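PDB 6WY9: acyl-CoA dehydrogenase domain protein Tcur3481 from Thermomonospora curvata, which binds FAD, here in its reduced dihydro form, and probably acts as an acyl-CoA dehydrogenase. Local coordinates for residues 94-99 against 162-167; 132-137 against 171-176. All blocks are in the same frame, centred on the assembly; numbering follows the deposited sequence.

Interaction 1. Residues 94-99 against 162-167; sequences ALAIAE and HLLVSA
Leu-164 reaches from strand 160-169 to the face of helix 87-100 that carries Ala-96 and Ile-97. Along the strand, His-162 comes first and makes no contact with residues 94-99; its ring nitrogens are hydrogen-bonded to Asp-179 and Arg-117. Leu-163 then points to the other face of the sheet, against Thr-120 and Ile-157. At Leu-164 the chain turns its side chain toward the helix. With CG anti to the carbonyl carbon (chi1 -54°), the two methyls share the task: CD1 lies 3.7 Å from Ala-96 CB, while CD2 stops 4.4 Å from Ile-97 CD1, a looser touch. Past this point Val-165 again faces the far side, and Ser-166, on the near face, packs on Leu-216 of helix 215-248. The CA atoms of Ala-96 and Leu-164 stand 8.8 Å apart, so one leucine bridges the gap between helix and sheet. Leu-177 of the adjoining strand touches both Leu-164 and Ile-97, and Leu-119 touches Ile-97 as well. The contact thus joins the N-terminal helical part of the acyl-CoA dehydrogenase fold to its middle beta domain. All three touching residues are buried and no hydrogen bond crosses, which implies cohesion by hydrophobic burial and methyl packing.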
loop_
_atom_site.group_PDB
_atom_site.type_symbol
_atom_site.label_atom_id
_atom_site.label_comp_id
_atom_site.label_asym_id
_atom_site.label_seq_id
_atom_site.Cartn_x
_atom_site.Cartn_y
_atom_site.Cartn_z
ATOM N N ALA B 94 13.903 33.410 8.380
ATOM C CA ALA B 94 14.053 34.353 9.484
ATOM C C ALA B 94 14.459 33.636 10.766
ATOM O O ALA B 94 15.246 34.168 11.563
ATOM C CB ALA B 94 12.755 35.153 9.690
ATOM N N LEU B 95 13.897 32.447 10.999
ATOM C CA LEU B 95 14.311 31.647 12.146
ATOM C C LEU B 95 15.766 31.204 12.024
ATOM O O LEU B 95 16.487 31.161 13.026
ATOM C CB LEU B 95 13.378 30.441 12.308
ATOM C CG LEU B 95 11.969 30.727 12.830
ATOM C CD1 LEU B 95 11.169 29.375 12.925
ATOM C CD2 LEU B 95 12.070 31.389 14.174
ATOM N N ALA B 96 16.229 30.885 10.808
ATOM C CA ALA B 96 17.654 30.599 10.609
ATOM C C ALA B 96 18.512 31.806 10.965
ATOM O O ALA B 96 19.596 31.665 11.556
ATOM C CB ALA B 96 17.922 30.183 9.163
ATOM N N ILE B 97 18.060 33.009 10.590
ATOM C CA ILE B 97 18.832 34.204 10.938
ATOM C C ILE B 97 18.807 34.420 12.438
ATOM O O ILE B 97 19.815 34.805 13.060
ATOM C CB ILE B 97 18.297 35.442 10.194
ATOM C CG1 ILE B 97 18.642 35.333 8.707
ATOM C CG2 ILE B 97 18.925 36.725 10.801
ATOM C CD1 ILE B 97 17.783 36.221 7.802
ATOM N N ALA B 98 17.637 34.226 13.035
ATOM C CA ALA B 98 17.498 34.503 14.455
ATOM C C ALA B 98 18.411 33.597 15.254
ATOM O O ALA B 98 19.041 34.035 16.215
ATOM C CB ALA B 98 16.040 34.330 14.880
ATOM N N GLU B 99 18.547 32.346 14.832
ATOM C CA GLU B 99 19.284 31.384 15.621
ATOM C C GLU B 99 20.735 31.219 15.195
ATOM O O GLU B 99 21.531 30.694 15.978
ATOM C CB GLU B 99 18.578 30.025 15.556
ATOM C CG GLU B 99 19.170 29.003 16.523
ATOM C CD GLU B 99 18.592 29.069 17.943
ATOM O OE1 GLU B 99 19.058 28.285 18.800
ATOM O OE2 GLU B 99 17.669 29.877 18.197
ATOM N N HIS B 162 16.134 39.184 0.139
ATOM C CA HIS B 162 17.316 38.412 0.471
ATOM C C HIS B 162 16.966 36.940 0.395
ATOM O O HIS B 162 15.811 36.554 0.590
ATOM C CB HIS B 162 17.842 38.713 1.875
ATOM C CG HIS B 162 17.765 40.154 2.257
ATOM N ND1 HIS B 162 18.775 41.047 1.989
ATOM C CD2 HIS B 162 16.804 40.853 2.903
ATOM C CE1 HIS B 162 18.439 42.241 2.447
ATOM N NE2 HIS B 162 17.248 42.149 3.011
ATOM N N LEU B 163 17.984 36.128 0.119
ATOM C CA LEU B 163 17.880 34.680 0.022
ATOM C C LEU B 163 18.943 34.034 0.898
ATOM O O LEU B 163 20.088 34.488 0.928
ATOM C CB LEU B 163 18.099 34.191 -1.412
ATOM C CG LEU B 163 17.318 34.784 -2.586
ATOM C CD1 LEU B 163 18.004 36.055 -3.055
ATOM C CD2 LEU B 163 17.252 33.746 -3.721
ATOM N N LEU B 164 18.568 32.963 1.596
ATOM C CA LEU B 164 19.545 32.061 2.178
ATOM C C LEU B 164 19.839 30.962 1.164
ATOM O O LEU B 164 18.921 30.239 0.746
ATOM C CB LEU B 164 19.026 31.469 3.486
ATOM C CG LEU B 164 18.570 32.466 4.530
ATOM C CD1 LEU B 164 18.261 31.761 5.832
ATOM C CD2 LEU B 164 19.654 33.610 4.739
ATOM N N VAL B 165 21.111 30.815 0.799
ATOM C CA VAL B 165 21.573 29.925 -0.270
ATOM C C VAL B 165 22.537 28.906 0.334
ATOM O O VAL B 165 23.532 29.302 0.945
ATOM C CB VAL B 165 22.303 30.721 -1.373
ATOM C CG1 VAL B 165 22.926 29.770 -2.445
ATOM C CG2 VAL B 165 21.390 31.776 -1.986
ATOM N N SER B 166 22.274 27.607 0.132
ATOM C CA SER B 166 23.200 26.585 0.597
ATOM C C SER B 166 24.306 26.376 -0.446
ATOM O O SER B 166 24.053 26.398 -1.660
ATOM C CB SER B 166 22.436 25.275 0.906
ATOM O OG SER B 166 21.977 24.642 -0.274
ATOM N N ALA B 167 25.545 26.234 0.034
ATOM C CA ALA B 167 26.736 26.074 -0.807
ATOM C C ALA B 167 27.829 25.354 -0.017
ATOM O O ALA B 167 27.833 25.359 1.218
ATOM C CB ALA B 167 27.257 27.431 -1.310
#

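Interaction 2. Residues 132-137 against 171-176; sequences AAPGCT and DGPGLF
Ala-132 and Ala-133 bring their backbone up to the ring of Pro-173, where the two chains come nearest: the CA atoms of Ala-133 and Pro-173 are 5.9 Å apart. Segment 132-137 is mostly an irregular run leading into strand 137-141, whereas residues 172-176 open strand 172-179. No hydrogen bond links the two segments; the touching atoms are proline ring carbons and the backbone of Ala-132 and Ala-133. Gly-172 precedes the key proline with a positive phi (112°), which a residue without a side chain readily adopts. The carbonyl O of Ala-132 lies 3.3 Å from Pro-173 CG and 3.6 Å from Pro-173 CB, a van der Waals approach of an oxygen to ring methylenes. These elements belong to the beta domain of the acyl-CoA dehydrogenase fold, in which strand 172-179 pairs antiparallel with strand 160-169; the 132-137 segment runs past the turn end of that hairpin. Pro-134 and Pro-173 form the apolar pair. CD of Pro-134 sits 3.7 Å from Pro-173 CB, and the two prolines cross at about a right angle, meeting through ring carbons. Pro-134 is buried, backed by Ser-166 and Lys-151, while Pro-173 is exposed although it also leans on Thr-168 and Leu-216. Glu-125 also holds the loop, its carboxylate oxygens accepting hydrogen bonds from the backbone N of Gly-135 and of Cys-136, as does Thr-168, whose OG1 bonds to the carbonyl O of Pro-134.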
loop_
_atom_site.group_PDB
_atom_site.type_symbol
_atom_site.label_atom_id
_atom_site.label_comp_id
_atom_site.label_asym_id
_atom_site.label_seq_id
_atom_site.Cartn_x
_atom_site.Cartn_y
_atom_site.Cartn_z
ATOM N N ALA B 132 22.002 18.248 1.548
ATOM C CA ALA B 132 23.024 18.272 2.581
ATOM C C ALA B 132 24.428 18.413 2.008
ATOM O O ALA B 132 25.373 18.607 2.774
ATOM C CB ALA B 132 22.939 16.985 3.430
ATOM N N ALA B 133 24.591 18.306 0.683
ATOM C CA ALA B 133 25.900 18.455 0.036
ATOM C C ALA B 133 25.695 19.256 -1.251
ATOM O O ALA B 133 25.818 18.735 -2.370
ATOM C CB ALA B 133 26.551 17.083 -0.220
ATOM N N PRO B 134 25.385 20.552 -1.121
ATOM C CA PRO B 134 25.149 21.384 -2.313
ATOM C C PRO B 134 26.351 21.361 -3.248
ATOM O O PRO B 134 27.502 21.426 -2.804
ATOM C CB PRO B 134 24.930 22.798 -1.743
ATOM C CG PRO B 134 24.980 22.674 -0.251
ATOM C CD PRO B 134 25.490 21.326 0.126
ATOM N N GLY B 135 26.076 21.309 -4.560
ATOM C CA GLY B 135 27.133 21.512 -5.546
ATOM C C GLY B 135 27.516 22.971 -5.731
ATOM O O GLY B 135 28.640 23.274 -6.138
ATOM N N CYS B 136 26.602 23.885 -5.445
ATOM C CA CYS B 136 26.942 25.297 -5.414
ATOM C C CYS B 136 28.159 25.513 -4.523
ATOM O O CYS B 136 28.280 24.906 -3.453
ATOM C CB CYS B 136 25.730 26.099 -4.922
ATOM S SG CYS B 136 25.894 27.930 -5.176
ATOM N N THR B 137 29.103 26.322 -5.010
ATOM C CA THR B 137 30.399 26.518 -4.365
ATOM C C THR B 137 30.453 27.855 -3.634
ATOM O O THR B 137 29.863 28.843 -4.080
ATOM C CB THR B 137 31.519 26.473 -5.404
ATOM O OG1 THR B 137 31.422 25.238 -6.115
ATOM C CG2 THR B 137 32.864 26.537 -4.728
ATOM N N ASP B 171 35.416 24.359 4.073
ATOM C CA ASP B 171 35.193 23.558 5.267
ATOM C C ASP B 171 33.865 22.814 5.237
ATOM O O ASP B 171 33.382 22.393 6.292
ATOM C CB ASP B 171 35.257 24.425 6.522
ATOM C CG ASP B 171 36.660 24.796 6.897
ATOM O OD1 ASP B 171 37.554 23.933 6.802
ATOM O OD2 ASP B 171 36.865 25.956 7.293
ATOM N N GLY B 172 33.250 22.663 4.065
ATOM C CA GLY B 172 32.062 21.850 3.943
ATOM C C GLY B 172 30.812 22.660 3.636
ATOM O O GLY B 172 30.857 23.873 3.415
ATOM N N PRO B 173 29.662 21.999 3.617
ATOM C CA PRO B 173 28.413 22.703 3.278
ATOM C C PRO B 173 28.099 23.811 4.280
ATOM O O PRO B 173 28.378 23.689 5.471
ATOM C CB PRO B 173 27.361 21.589 3.331
ATOM C CG PRO B 173 28.158 20.290 3.274
ATOM C CD PRO B 173 29.445 20.583 3.948
ATOM N N GLY B 174 27.500 24.904 3.797
ATOM C CA GLY B 174 27.075 25.964 4.690
ATOM C C GLY B 174 25.847 26.704 4.178
ATOM O O GLY B 174 25.275 26.375 3.140
ATOM N N LEU B 175 25.437 27.717 4.927
ATOM C CA LEU B 175 24.289 28.524 4.543
ATOM C C LEU B 175 24.723 29.992 4.541
ATOM O O LEU B 175 25.377 30.465 5.490
ATOM C CB LEU B 175 23.091 28.259 5.489
ATOM C CG LEU B 175 21.687 28.699 5.048
ATOM C CD1 LEU B 175 21.289 27.996 3.752
ATOM C CD2 LEU B 175 20.644 28.408 6.140
ATOM N N PHE B 176 24.389 30.704 3.458
ATOM C CA PHE B 176 24.906 32.049 3.206
ATOM C C PHE B 176 23.773 32.979 2.825
ATOM O O PHE B 176 22.916 32.609 2.018
ATOM C CB PHE B 176 25.927 32.053 2.067
ATOM C CG PHE B 176 27.065 31.098 2.267
ATOM C CD1 PHE B 176 26.899 29.729 2.031
ATOM C CD2 PHE B 176 28.299 31.575 2.676
ATOM C CE1 PHE B 176 27.983 28.853 2.218
ATOM C CE2 PHE B 176 29.369 30.733 2.867
ATOM C CZ PHE B 176 29.218 29.371 2.629
#

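Interaction 1 is fully buried, whereas interaction 2 has two exposed residues among its four; the centre of interaction 2 is about 21 Å from the centre of the chain, that of interaction 1 about 14 Å. Their centres are about 13 Å apart, and strands 160-169 and 172-179, neighbours in one sheet, join them: Ala-167 O to Gly-174 N (2.6 Å) and Val-165 N to Phe-176 O (2.8 Å) are probable hydrogen bonds. Ser-166 OG also packs 3.6 Å from Pro-134 CG. The chemistry follows the position: aliphatic side chains (alanine, isoleucine, leucine) pack a helix on the sheet inside, while proline rings and a peptide oxygen meet at the margin. Helix 215-248 borders both.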